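Local coordinates for protein salmonella plasmid virulence: SpvB (Salmonella typhimurium, PDB 6P0X) that is the N-terminal domain, itself of unknown function, of a toxin that probably ADP-ribosylates actin on an arginine, at residues 32-37 / 47-52; 187-192 / 262-267; 216-221 / 235-240; 307-312 / 323-328. All coordinates share one frame; numbering follows the deposited sequence.

Interaction 1 (32-37 / 47-52); sequences LALHYS and VGWSCA. With AKR (acrylic acid), chain D; GOL (glycerol), chain F.
Tyr36 lays its CB over the centre of the Trp49 six-membered ring, 3.5 Å from the centroid, a CH-pi contact almost on the ring normal. With CG anti to the backbone N (chi1 176°), the phenol runs on across the five-membered ring at about a right angle to the indole side chain, the two planes meeting obliquely at 51°. Apolar packing continues along the strands: Leu34 CB touches Trp49 CE3 at 3.8 Å, and Leu34 CD2 meets Cys51 CB at 3.6 Å. The two strands run antiparallel. His35 and Ser50 form a hydrogen-bonded pair, donating in both directions, and Ser37 N reaches Gly48 O at 2.9 Å. Gly48 has a positive phi, and a CB there would collide with Tyr36 CE1, so only glycine fits. Ala52 also lines a pocket holding acrylic acid, which Thr53 N binds. Beyond the last strand pair the backbone groups of Ala33 and Ala52 are met by a glycerol, probably from the crystallisation liquor: Ala52 N donates to its O1 at 3.1 Å, its O2 donates to Ala52 O, and Ala33 N gives its O3 a weak bond. At the other end the contact is instead made by carbon surface, Tyr36 CB lying on the indole.

Interaction 2 (187-192 / 262-267); sequences LAENGD and NSWLAR. With GOL (glycerol), chain G.
An Asx turn follows strand 181-188 and receives the indole of Trp264, which comes from the long loop between strands 237-244 and 271-273. In the turn, Asn190 OD1 accepts from Asp192 N at 3.0 Å; the same oxygen accepts a hydrogen bond from Trp264 NE1 at 2.9 Å, with an N-H...O angle of 158°. The two donors arrive from opposite faces of the amide plane, while OD1 itself lies in the plane of the indole. Asparagine suits the place because one side chain can close the turn and still accept from the ring. Its ND2 gives a weak bond to a glycerol, whose O3 sits 3.4 Å above one face of the indole and whose O2 accepts from Trp264 N. The six-membered end of the ring meets backbone and aliphatic atoms: Ala188 O stands at its edge, 3.3 Å from CH2, and Leu187 CB lies 3.9 Å from CZ3. Glu189 bends at chi2 (69°), which brings OE2 within 3.6 Å of Trp264 CZ2 and lets it accept from Asn190 N. That carboxylate is also held by a salt bridge to Arg284 and by Tyr210 OH. Two bonds on one oxygen should restrict rotation of the Asn190 amide, so the turn and the buried indole fix each other; the nearby guanidinium would probably keep Glu189 ionised.

Interaction 3 (216-221 / 235-240); sequences YGNATP and VQWLFT
The Tyr216 ring carries Phe239 CB on one face, a CH-pi contact 3.6 Å from the centroid and displaced toward the rim. The Phe239 ring lies beyond, its plane oblique to the phenol at 33°, with Leu238 CB over the centre of one of its own faces. On the other side of this antiparallel pairing, Trp237 has Val235 CG2 over one face and Gly217 N at its edge; its CE3 comes within 3.5 Å of Tyr216 CA. Tyr216 reaches Phe239 because its CG stands between the backbone N and carbonyl carbon (chi1 59°), folding the ring across to the neighbouring strand, where its OH bonds Ser23 O. Asn218 holds its amide nearly perpendicular to the indole, with CB 4.0 Å from Trp237 CZ3. Its ND2 closes onto Thr220 O at 3.0 Å, and its OD1 accepts from His181 N. Tyr216 and Phe239 exchange two backbone bonds. Next to them, Leu238 N donates to Gly217 O from above the carbonyl plane, where the second strand turns a corner, and Ala219 N reaches Gln236 O at 3.0 Å. Gly217 suits its place through its positive phi and because a CB would strike Phe239 CD2. Aromatic rings therefore lie on both faces of the pairing, while the backbone bonds, aided by the asparagine amide, satisfy polar groups where regular strand geometry breaks down.

Interaction 4 (307-312 / 323-328); sequences SRLLLE and CAARTL. With AKR (acrylic acid), chain E.
Leu310 and Leu328 pack on one face of a beta hairpin, formed by strands 304-314 and 321-328, and Leu309 meets Thr327 on the other. Leu310 CB touches Leu328 CD1 at 3.7 Å, a diagonal contact, since Leu310 is directly paired with Arg326. Across the sheet, the Leu309 side chain runs obliquely to Thr327 and turns its CD1 branch to the methyl CG2 at 3.8 Å. A beta-branched threonine suits this exposed edge: it presents carbon to the leucine while keeping a hydroxyl. Further along the same face, Leu311 CD2 approaches Ala325 CB, and Leu18 of strand 16-19 covers both residues; the short alanine lets the Leu309 and Leu311 branches come close to its CB. Arg308, extended from CG to NE, carries its guanidinium away to Tyr330 OH, Gln288 OE1 and Asp251 O. Glu312 lies over Ala324, with its OE2 3.0 Å from O of a bound acrylic acid and 4.2 Å from Arg326 NE, too far for a salt bridge though the opposite charges probably attract. Arg326 bends at chi2 (122°), bringing its guanidinium obliquely toward that carboxylate. Backbone bonds link Arg308 with Leu328 and Leu310 with Arg326 in both directions. Near Glu312, a classic beta bulge sets Cys323 and Ala324 against Glu312, whose carbonyl O accepts from Cys323 N at 2.8 Å and Ala324 N at 3.0 Å.

Interactions 1 and 4 are neighbours, their centres about 14 Å apart, and they touch where Leu34 CD1 packs 4.2 Å from Leu311 CD2. This joins the small three-stranded sheet to the hairpin. Interactions 2 and 3 reach adjoining strands, 181-188 and 215-218, but their centres are about 28 Å apart and they do not touch. All four are partly buried; interaction 4 lies farthest from the chain centre, about 22 Å, yet its strand 307-312 is largely buried. Strand ladders carry interactions 1, 3 and 4, with aromatic packing in the first two and aliphatic packing in the last. Interaction 2, lacking paired strands, relies on side-chain hydrogen bonding instead.

Interaction 1 (32-37 / 47-52)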
# COMPACT_ATOMS: atom_id res chain seq x y z
N LEU A 32 -0.89 -11.01 4.32
CA LEU A 32 -2.08 -10.18 4.22
C LEU A 32 -3.31 -11.07 4.28
O LEU A 32 -3.31 -12.20 3.78
CB LEU A 32 -2.11 -9.37 2.92
CG LEU A 32 -1.12 -8.21 2.78
CD1 LEU A 32 -1.24 -7.60 1.39
CD2 LEU A 32 -1.38 -7.17 3.85
N ALA A 33 -4.37 -10.54 4.88
CA ALA A 33 -5.63 -11.25 4.97
C ALA A 33 -6.76 -10.24 5.06
O ALA A 33 -6.54 -9.07 5.41
CB ALA A 33 -5.66 -12.20 6.17
N LEU A 34 -7.97 -10.69 4.74
CA LEU A 34 -9.15 -9.86 4.92
C LEU A 34 -9.65 -10.02 6.35
O LEU A 34 -9.75 -11.13 6.86
CB LEU A 34 -10.23 -10.27 3.91
CG LEU A 34 -10.11 -9.55 2.57
CD1 LEU A 34 -10.93 -10.23 1.49
CD2 LEU A 34 -10.54 -8.10 2.74
N HIS A 35 -9.92 -8.89 7.00
CA HIS A 35 -10.38 -8.90 8.38
C HIS A 35 -11.73 -8.21 8.47
O HIS A 35 -11.96 -7.19 7.81
CB HIS A 35 -9.38 -8.20 9.30
CG HIS A 35 -8.07 -8.92 9.43
ND1 HIS A 35 -7.99 -10.23 9.86
CD2 HIS A 35 -6.81 -8.52 9.18
CE1 HIS A 35 -6.72 -10.60 9.87
NE2 HIS A 35 -5.98 -9.59 9.46
N TYR A 36 -12.63 -8.78 9.27
CA TYR A 36 -13.94 -8.19 9.50
C TYR A 36 -14.03 -7.66 10.93
O TYR A 36 -13.69 -8.37 11.88
CB TYR A 36 -15.06 -9.19 9.25
CG TYR A 36 -16.43 -8.64 9.58
CD1 TYR A 36 -17.10 -7.82 8.67
CD2 TYR A 36 -17.06 -8.93 10.78
CE1 TYR A 36 -18.35 -7.30 8.96
CE2 TYR A 36 -18.31 -8.41 11.08
CZ TYR A 36 -18.95 -7.60 10.16
OH TYR A 36 -20.20 -7.09 10.43
N SER A 37 -14.50 -6.43 11.07
CA SER A 37 -14.79 -5.83 12.37
C SER A 37 -16.18 -5.22 12.31
O SER A 37 -16.48 -4.45 11.40
CB SER A 37 -13.75 -4.77 12.74
OG SER A 37 -14.04 -4.20 14.00
N VAL A 47 -18.43 -2.27 3.76
CA VAL A 47 -18.52 -1.98 5.19
C VAL A 47 -17.99 -3.16 5.99
O VAL A 47 -18.32 -4.32 5.72
CB VAL A 47 -19.98 -1.65 5.56
CG1 VAL A 47 -20.14 -1.53 7.07
CG2 VAL A 47 -20.40 -0.36 4.88
N GLY A 48 -17.16 -2.86 6.99
CA GLY A 48 -16.73 -3.84 7.97
C GLY A 48 -15.48 -4.63 7.61
O GLY A 48 -14.78 -5.09 8.51
N TRP A 49 -15.20 -4.80 6.33
CA TRP A 49 -14.04 -5.57 5.90
C TRP A 49 -12.89 -4.65 5.51
O TRP A 49 -13.10 -3.55 4.99
CB TRP A 49 -14.38 -6.48 4.71
CG TRP A 49 -15.22 -7.66 5.07
CD1 TRP A 49 -16.58 -7.75 5.02
CD2 TRP A 49 -14.75 -8.94 5.51
NE1 TRP A 49 -16.99 -9.00 5.42
CE2 TRP A 49 -15.88 -9.75 5.72
CE3 TRP A 49 -13.48 -9.48 5.75
CZ2 TRP A 49 -15.79 -11.07 6.16
CZ3 TRP A 49 -13.39 -10.79 6.19
CH2 TRP A 49 -14.53 -11.57 6.38
N SER A 50 -11.67 -5.11 5.76
CA SER A 50 -10.49 -4.33 5.43
C SER A 50 -9.31 -5.25 5.17
O SER A 50 -9.20 -6.34 5.75
CB SER A 50 -10.13 -3.35 6.55
OG SER A 50 -9.90 -4.04 7.76
N CYS A 51 -8.43 -4.80 4.28
CA CYS A 51 -7.15 -5.46 4.01
C CYS A 51 -6.19 -4.35 3.56
O CYS A 51 -6.14 -4.00 2.38
CB CYS A 51 -7.26 -6.55 2.97
SG CYS A 51 -5.67 -7.30 2.52
N ALA A 52 -5.47 -3.78 4.52
CA ALA A 52 -4.60 -2.65 4.27
C ALA A 52 -3.15 -3.04 4.51
O ALA A 52 -2.85 -3.90 5.34
CB ALA A 52 -4.97 -1.45 5.16
CA AKR D . -4.00 1.49 0.41
CB AKR D . -4.72 2.55 0.70
C AKR D . -3.93 0.34 1.41
O AKR D . -3.25 0.45 2.46
OXT AKR D . -4.55 -0.73 1.16
C1 GOL F . -4.90 -5.43 7.57
O1 GOL F . -6.21 -5.08 7.24
C2 GOL F . -4.62 -6.81 6.91
O2 GOL F . -4.22 -6.68 5.59
C3 GOL F . -3.53 -7.47 7.79
O3 GOL F . -3.26 -8.71 7.22

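Interaction 2 (187-192 / 262-267)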
# COMPACT_ATOMS: atom_id res chain seq x y z
N LEU A 187 -2.57 1.72 -7.41
CA LEU A 187 -3.24 2.42 -8.49
C LEU A 187 -3.93 3.67 -7.96
O LEU A 187 -4.59 3.61 -6.91
CB LEU A 187 -4.27 1.51 -9.17
CG LEU A 187 -3.71 0.34 -9.97
CD1 LEU A 187 -4.83 -0.61 -10.37
CD2 LEU A 187 -2.95 0.85 -11.19
N ALA A 188 -3.78 4.78 -8.67
CA ALA A 188 -4.46 6.02 -8.31
C ALA A 188 -5.90 5.99 -8.79
O ALA A 188 -6.20 5.53 -9.90
CB ALA A 188 -3.73 7.21 -8.92
N GLU A 189 -6.80 6.48 -7.95
CA GLU A 189 -8.20 6.58 -8.34
C GLU A 189 -8.36 7.55 -9.50
O GLU A 189 -7.60 8.51 -9.65
CB GLU A 189 -9.05 7.03 -7.14
CG GLU A 189 -10.54 7.22 -7.43
CD GLU A 189 -11.27 5.93 -7.71
OE1 GLU A 189 -11.88 5.38 -6.77
OE2 GLU A 189 -11.25 5.47 -8.87
N ASN A 190 -9.34 7.28 -10.36
CA ASN A 190 -9.62 8.14 -11.50
C ASN A 190 -11.13 8.15 -11.73
O ASN A 190 -11.91 7.74 -10.87
CB ASN A 190 -8.82 7.68 -12.73
CG ASN A 190 -9.10 6.24 -13.11
OD1 ASN A 190 -10.23 5.76 -13.04
ND2 ASN A 190 -8.06 5.53 -13.53
N GLY A 191 -11.55 8.62 -12.90
CA GLY A 191 -12.97 8.75 -13.18
C GLY A 191 -13.52 7.73 -14.17
O GLY A 191 -14.61 7.93 -14.71
N ASP A 192 -12.79 6.64 -14.39
CA ASP A 192 -13.24 5.61 -15.31
C ASP A 192 -14.61 5.09 -14.90
O ASP A 192 -14.84 4.73 -13.74
CB ASP A 192 -12.24 4.45 -15.35
CG ASP A 192 -10.89 4.87 -15.88
OD1 ASP A 192 -10.77 6.01 -16.38
OD2 ASP A 192 -9.95 4.05 -15.81
N ASN A 262 -9.89 -4.08 -19.58
CA ASN A 262 -10.95 -3.12 -19.36
C ASN A 262 -10.62 -2.21 -18.18
O ASN A 262 -9.64 -2.43 -17.45
CB ASN A 262 -12.29 -3.83 -19.10
CG ASN A 262 -12.69 -4.75 -20.23
OD1 ASN A 262 -12.33 -5.92 -20.25
ND2 ASN A 262 -13.45 -4.22 -21.19
N SER A 263 -11.46 -1.21 -17.98
CA SER A 263 -11.33 -0.30 -16.86
C SER A 263 -12.09 -0.84 -15.65
O SER A 263 -13.03 -1.62 -15.79
CB SER A 263 -11.84 1.10 -17.24
OG SER A 263 -13.20 1.05 -17.62
N TRP A 264 -11.67 -0.41 -14.46
CA TRP A 264 -12.28 -0.94 -13.25
C TRP A 264 -13.70 -0.42 -13.08
O TRP A 264 -14.07 0.64 -13.60
CB TRP A 264 -11.44 -0.60 -12.02
CG TRP A 264 -10.92 0.81 -11.91
CD1 TRP A 264 -11.32 1.91 -12.63
CD2 TRP A 264 -9.90 1.27 -11.01
NE1 TRP A 264 -10.60 3.02 -12.23
CE2 TRP A 264 -9.73 2.65 -11.24
CE3 TRP A 264 -9.12 0.64 -10.04
CZ2 TRP A 264 -8.81 3.42 -10.53
CZ3 TRP A 264 -8.20 1.41 -9.33
CH2 TRP A 264 -8.05 2.77 -9.58
N LEU A 265 -14.50 -1.18 -12.35
CA LEU A 265 -15.91 -0.86 -12.18
C LEU A 265 -16.09 0.30 -11.21
O LEU A 265 -15.26 0.55 -10.34
CB LEU A 265 -16.68 -2.08 -11.66
CG LEU A 265 -16.77 -3.29 -12.59
CD1 LEU A 265 -17.38 -4.47 -11.86
CD2 LEU A 265 -17.59 -2.94 -13.83
N ALA A 266 -17.21 1.00 -11.37
CA ALA A 266 -17.59 2.08 -10.46
C ALA A 266 -18.66 1.55 -9.51
O ALA A 266 -19.66 0.99 -9.96
CB ALA A 266 -18.12 3.29 -11.23
N ARG A 267 -18.43 1.73 -8.22
CA ARG A 267 -19.33 1.18 -7.22
C ARG A 267 -20.60 2.01 -7.11
O ARG A 267 -20.66 3.17 -7.54
CB ARG A 267 -18.65 1.10 -5.85
CG ARG A 267 -18.19 2.44 -5.32
CD ARG A 267 -17.22 2.28 -4.16
NE ARG A 267 -17.87 1.74 -2.97
CZ ARG A 267 -17.22 1.25 -1.92
NH1 ARG A 267 -15.89 1.22 -1.92
NH2 ARG A 267 -17.89 0.79 -0.87
C1 GOL G . -7.06 -0.78 -14.70
O1 GOL G . -6.14 -1.39 -13.84
C2 GOL G . -7.64 0.43 -13.93
O2 GOL G . -8.70 1.02 -14.62
C3 GOL G . -6.44 1.39 -13.76
O3 GOL G . -6.95 2.64 -13.43

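Interaction 3 (216-221 / 235-240)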
# COMPACT_ATOMS: atom_id res chain seq x y z
N TYR A 216 6.79 -10.57 -5.33
CA TYR A 216 7.81 -11.09 -4.44
C TYR A 216 8.44 -12.32 -5.07
O TYR A 216 8.07 -12.74 -6.17
CB TYR A 216 7.24 -11.39 -3.05
CG TYR A 216 6.11 -12.40 -3.02
CD1 TYR A 216 4.82 -12.05 -3.42
CD2 TYR A 216 6.33 -13.70 -2.57
CE1 TYR A 216 3.79 -12.97 -3.38
CE2 TYR A 216 5.30 -14.62 -2.53
CZ TYR A 216 4.03 -14.26 -2.94
OH TYR A 216 3.01 -15.18 -2.90
N GLY A 217 9.41 -12.90 -4.36
CA GLY A 217 10.15 -14.02 -4.89
C GLY A 217 11.06 -13.60 -6.03
O GLY A 217 10.97 -14.14 -7.14
N ASN A 218 11.93 -12.63 -5.77
CA ASN A 218 12.88 -12.20 -6.79
C ASN A 218 13.81 -13.34 -7.16
O ASN A 218 14.23 -14.13 -6.31
CB ASN A 218 13.68 -10.99 -6.30
CG ASN A 218 14.10 -11.12 -4.85
OD1 ASN A 218 13.28 -11.06 -3.94
ND2 ASN A 218 15.40 -11.30 -4.63
N ALA A 219 14.13 -13.43 -8.46
CA ALA A 219 14.90 -14.55 -8.97
C ALA A 219 16.27 -14.64 -8.31
O ALA A 219 16.70 -15.72 -7.88
CB ALA A 219 15.04 -14.44 -10.49
N THR A 220 16.99 -13.52 -8.23
CA THR A 220 18.31 -13.52 -7.64
C THR A 220 18.37 -12.57 -6.45
O THR A 220 17.77 -11.50 -6.48
CB THR A 220 19.38 -13.12 -8.67
OG1 THR A 220 19.05 -11.84 -9.23
CG2 THR A 220 19.45 -14.14 -9.79
N PRO A 221 19.09 -12.95 -5.39
CA PRO A 221 19.13 -12.10 -4.19
C PRO A 221 19.83 -10.78 -4.44
O PRO A 221 20.79 -10.68 -5.21
CB PRO A 221 19.92 -12.95 -3.18
CG PRO A 221 19.82 -14.35 -3.70
CD PRO A 221 19.79 -14.22 -5.19
N VAL A 235 13.46 -6.21 -12.15
CA VAL A 235 13.90 -7.54 -11.75
C VAL A 235 12.84 -8.55 -12.16
O VAL A 235 11.70 -8.20 -12.47
CB VAL A 235 14.17 -7.65 -10.24
CG1 VAL A 235 15.14 -6.57 -9.78
CG2 VAL A 235 12.87 -7.57 -9.46
N GLN A 236 13.23 -9.82 -12.15
CA GLN A 236 12.31 -10.92 -12.46
C GLN A 236 11.64 -11.39 -11.17
O GLN A 236 12.31 -11.86 -10.25
CB GLN A 236 13.06 -12.07 -13.12
CG GLN A 236 12.24 -13.34 -13.26
CD GLN A 236 13.05 -14.51 -13.78
OE1 GLN A 236 14.24 -14.37 -14.09
NE2 GLN A 236 12.42 -15.68 -13.88
N TRP A 237 10.32 -11.29 -11.13
CA TRP A 237 9.53 -11.78 -10.01
C TRP A 237 8.94 -13.14 -10.36
O TRP A 237 8.52 -13.37 -11.50
CB TRP A 237 8.41 -10.82 -9.64
CG TRP A 237 8.86 -9.43 -9.33
CD1 TRP A 237 8.78 -8.33 -10.14
CD2 TRP A 237 9.45 -8.97 -8.10
NE1 TRP A 237 9.29 -7.23 -9.50
CE2 TRP A 237 9.70 -7.59 -8.24
CE3 TRP A 237 9.78 -9.60 -6.90
CZ2 TRP A 237 10.28 -6.83 -7.23
CZ3 TRP A 237 10.35 -8.84 -5.89
CH2 TRP A 237 10.59 -7.47 -6.06
N LEU A 238 8.91 -14.04 -9.38
CA LEU A 238 8.28 -15.34 -9.56
C LEU A 238 6.81 -15.36 -9.15
O LEU A 238 6.06 -16.20 -9.65
CB LEU A 238 9.04 -16.40 -8.76
CG LEU A 238 10.49 -16.64 -9.19
CD1 LEU A 238 11.11 -17.79 -8.41
CD2 LEU A 238 10.57 -16.89 -10.69
N PHE A 239 6.39 -14.45 -8.27
CA PHE A 239 5.05 -14.47 -7.70
C PHE A 239 4.42 -13.09 -7.77
O PHE A 239 5.09 -12.08 -7.50
CB PHE A 239 5.07 -14.96 -6.25
CG PHE A 239 5.85 -16.23 -6.05
CD1 PHE A 239 5.40 -17.43 -6.59
CD2 PHE A 239 7.02 -16.24 -5.31
CE1 PHE A 239 6.12 -18.60 -6.41
CE2 PHE A 239 7.74 -17.41 -5.13
CZ PHE A 239 7.29 -18.59 -5.67
N THR A 240 3.14 -13.04 -8.13
CA THR A 240 2.40 -11.78 -8.16
C THR A 240 1.02 -11.99 -7.55
O THR A 240 0.22 -12.78 -8.06
CB THR A 240 2.25 -11.24 -9.59
OG1 THR A 240 3.54 -11.20 -10.22
CG2 THR A 240 1.66 -9.84 -9.57

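Interaction 4 (307-312 / 323-328)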
# COMPACT_ATOMS: atom_id res chain seq x y z
N SER A 307 -4.68 -19.50 -8.34
CA SER A 307 -5.79 -19.42 -7.41
C SER A 307 -6.53 -18.11 -7.61
O SER A 307 -5.91 -17.08 -7.90
CB SER A 307 -5.30 -19.56 -5.96
OG SER A 307 -6.38 -19.80 -5.08
N ARG A 308 -7.85 -18.15 -7.47
CA ARG A 308 -8.71 -16.98 -7.67
C ARG A 308 -9.67 -16.88 -6.49
O ARG A 308 -10.61 -17.66 -6.39
CB ARG A 308 -9.48 -17.09 -8.98
CG ARG A 308 -10.53 -16.01 -9.19
CD ARG A 308 -11.29 -16.23 -10.48
NE ARG A 308 -12.01 -15.03 -10.90
CZ ARG A 308 -12.85 -14.98 -11.93
NH1 ARG A 308 -13.09 -16.06 -12.65
NH2 ARG A 308 -13.46 -13.84 -12.23
N LEU A 309 -9.45 -15.90 -5.61
CA LEU A 309 -10.40 -15.62 -4.54
C LEU A 309 -11.42 -14.63 -5.10
O LEU A 309 -11.10 -13.47 -5.34
CB LEU A 309 -9.69 -15.06 -3.31
CG LEU A 309 -10.61 -14.51 -2.21
CD1 LEU A 309 -11.50 -15.61 -1.64
CD2 LEU A 309 -9.80 -13.85 -1.09
N LEU A 310 -12.65 -15.11 -5.29
CA LEU A 310 -13.74 -14.33 -5.84
C LEU A 310 -14.66 -13.90 -4.71
O LEU A 310 -15.10 -14.73 -3.90
CB LEU A 310 -14.53 -15.12 -6.89
CG LEU A 310 -15.53 -14.30 -7.70
CD1 LEU A 310 -14.87 -13.08 -8.34
CD2 LEU A 310 -16.22 -15.17 -8.76
N LEU A 311 -14.93 -12.60 -4.67
CA LEU A 311 -15.75 -11.96 -3.65
C LEU A 311 -17.08 -11.56 -4.26
O LEU A 311 -17.13 -10.99 -5.35
CB LEU A 311 -15.03 -10.73 -3.09
CG LEU A 311 -13.58 -10.92 -2.65
CD1 LEU A 311 -12.93 -9.58 -2.33
CD2 LEU A 311 -13.47 -11.87 -1.46
N GLU A 312 -18.16 -11.88 -3.56
CA GLU A 312 -19.51 -11.49 -3.94
C GLU A 312 -20.04 -10.49 -2.93
O GLU A 312 -19.95 -10.72 -1.71
CB GLU A 312 -20.44 -12.70 -4.02
CG GLU A 312 -19.95 -13.82 -4.93
CD GLU A 312 -20.91 -14.99 -4.98
OE1 GLU A 312 -22.12 -14.75 -5.14
OE2 GLU A 312 -20.44 -16.14 -4.87
N CYS A 323 -20.90 -10.47 0.87
CA CYS A 323 -21.81 -11.54 1.23
C CYS A 323 -21.24 -12.93 1.01
O CYS A 323 -21.69 -13.87 1.67
CB CYS A 323 -23.14 -11.40 0.45
SG CYS A 323 -23.00 -11.53 -1.34
N ALA A 324 -20.28 -13.11 0.10
CA ALA A 324 -19.75 -14.45 -0.11
C ALA A 324 -18.32 -14.38 -0.61
O ALA A 324 -17.87 -13.35 -1.13
CB ALA A 324 -20.62 -15.26 -1.08
N ALA A 325 -17.60 -15.49 -0.47
CA ALA A 325 -16.23 -15.59 -0.97
C ALA A 325 -15.90 -17.05 -1.22
O ALA A 325 -16.33 -17.92 -0.46
CB ALA A 325 -15.23 -14.97 -0.00
N ARG A 326 -15.14 -17.31 -2.29
CA ARG A 326 -14.66 -18.66 -2.54
C ARG A 326 -13.44 -18.61 -3.45
O ARG A 326 -13.26 -17.66 -4.21
CB ARG A 326 -15.74 -19.55 -3.14
CG ARG A 326 -16.66 -18.83 -4.09
CD ARG A 326 -16.65 -19.44 -5.46
NE ARG A 326 -17.56 -18.73 -6.36
CZ ARG A 326 -18.02 -19.23 -7.50
NH1 ARG A 326 -17.66 -20.45 -7.89
NH2 ARG A 326 -18.85 -18.51 -8.25
N THR A 327 -12.62 -19.66 -3.39
CA THR A 327 -11.39 -19.73 -4.17
C THR A 327 -11.56 -20.77 -5.27
O THR A 327 -11.67 -21.97 -5.00
CB THR A 327 -10.18 -20.06 -3.30
OG1 THR A 327 -10.42 -21.29 -2.60
CG2 THR A 327 -9.91 -18.95 -2.31
N LEU A 328 -11.57 -20.30 -6.52
CA LEU A 328 -11.65 -21.13 -7.70
C LEU A 328 -10.27 -21.45 -8.27
O LEU A 328 -9.31 -20.68 -8.12
CB LEU A 328 -12.50 -20.46 -8.78
CG LEU A 328 -13.92 -20.00 -8.45
CD1 LEU A 328 -13.92 -18.58 -7.89
CD2 LEU A 328 -14.84 -20.08 -9.66
CA AKR E . -24.15 -17.92 -2.97
CB AKR E . -25.08 -18.68 -2.42
C AKR E . -23.15 -18.51 -3.95
O AKR E . -21.91 -18.50 -3.70
OXT AKR E . -23.56 -19.03 -5.03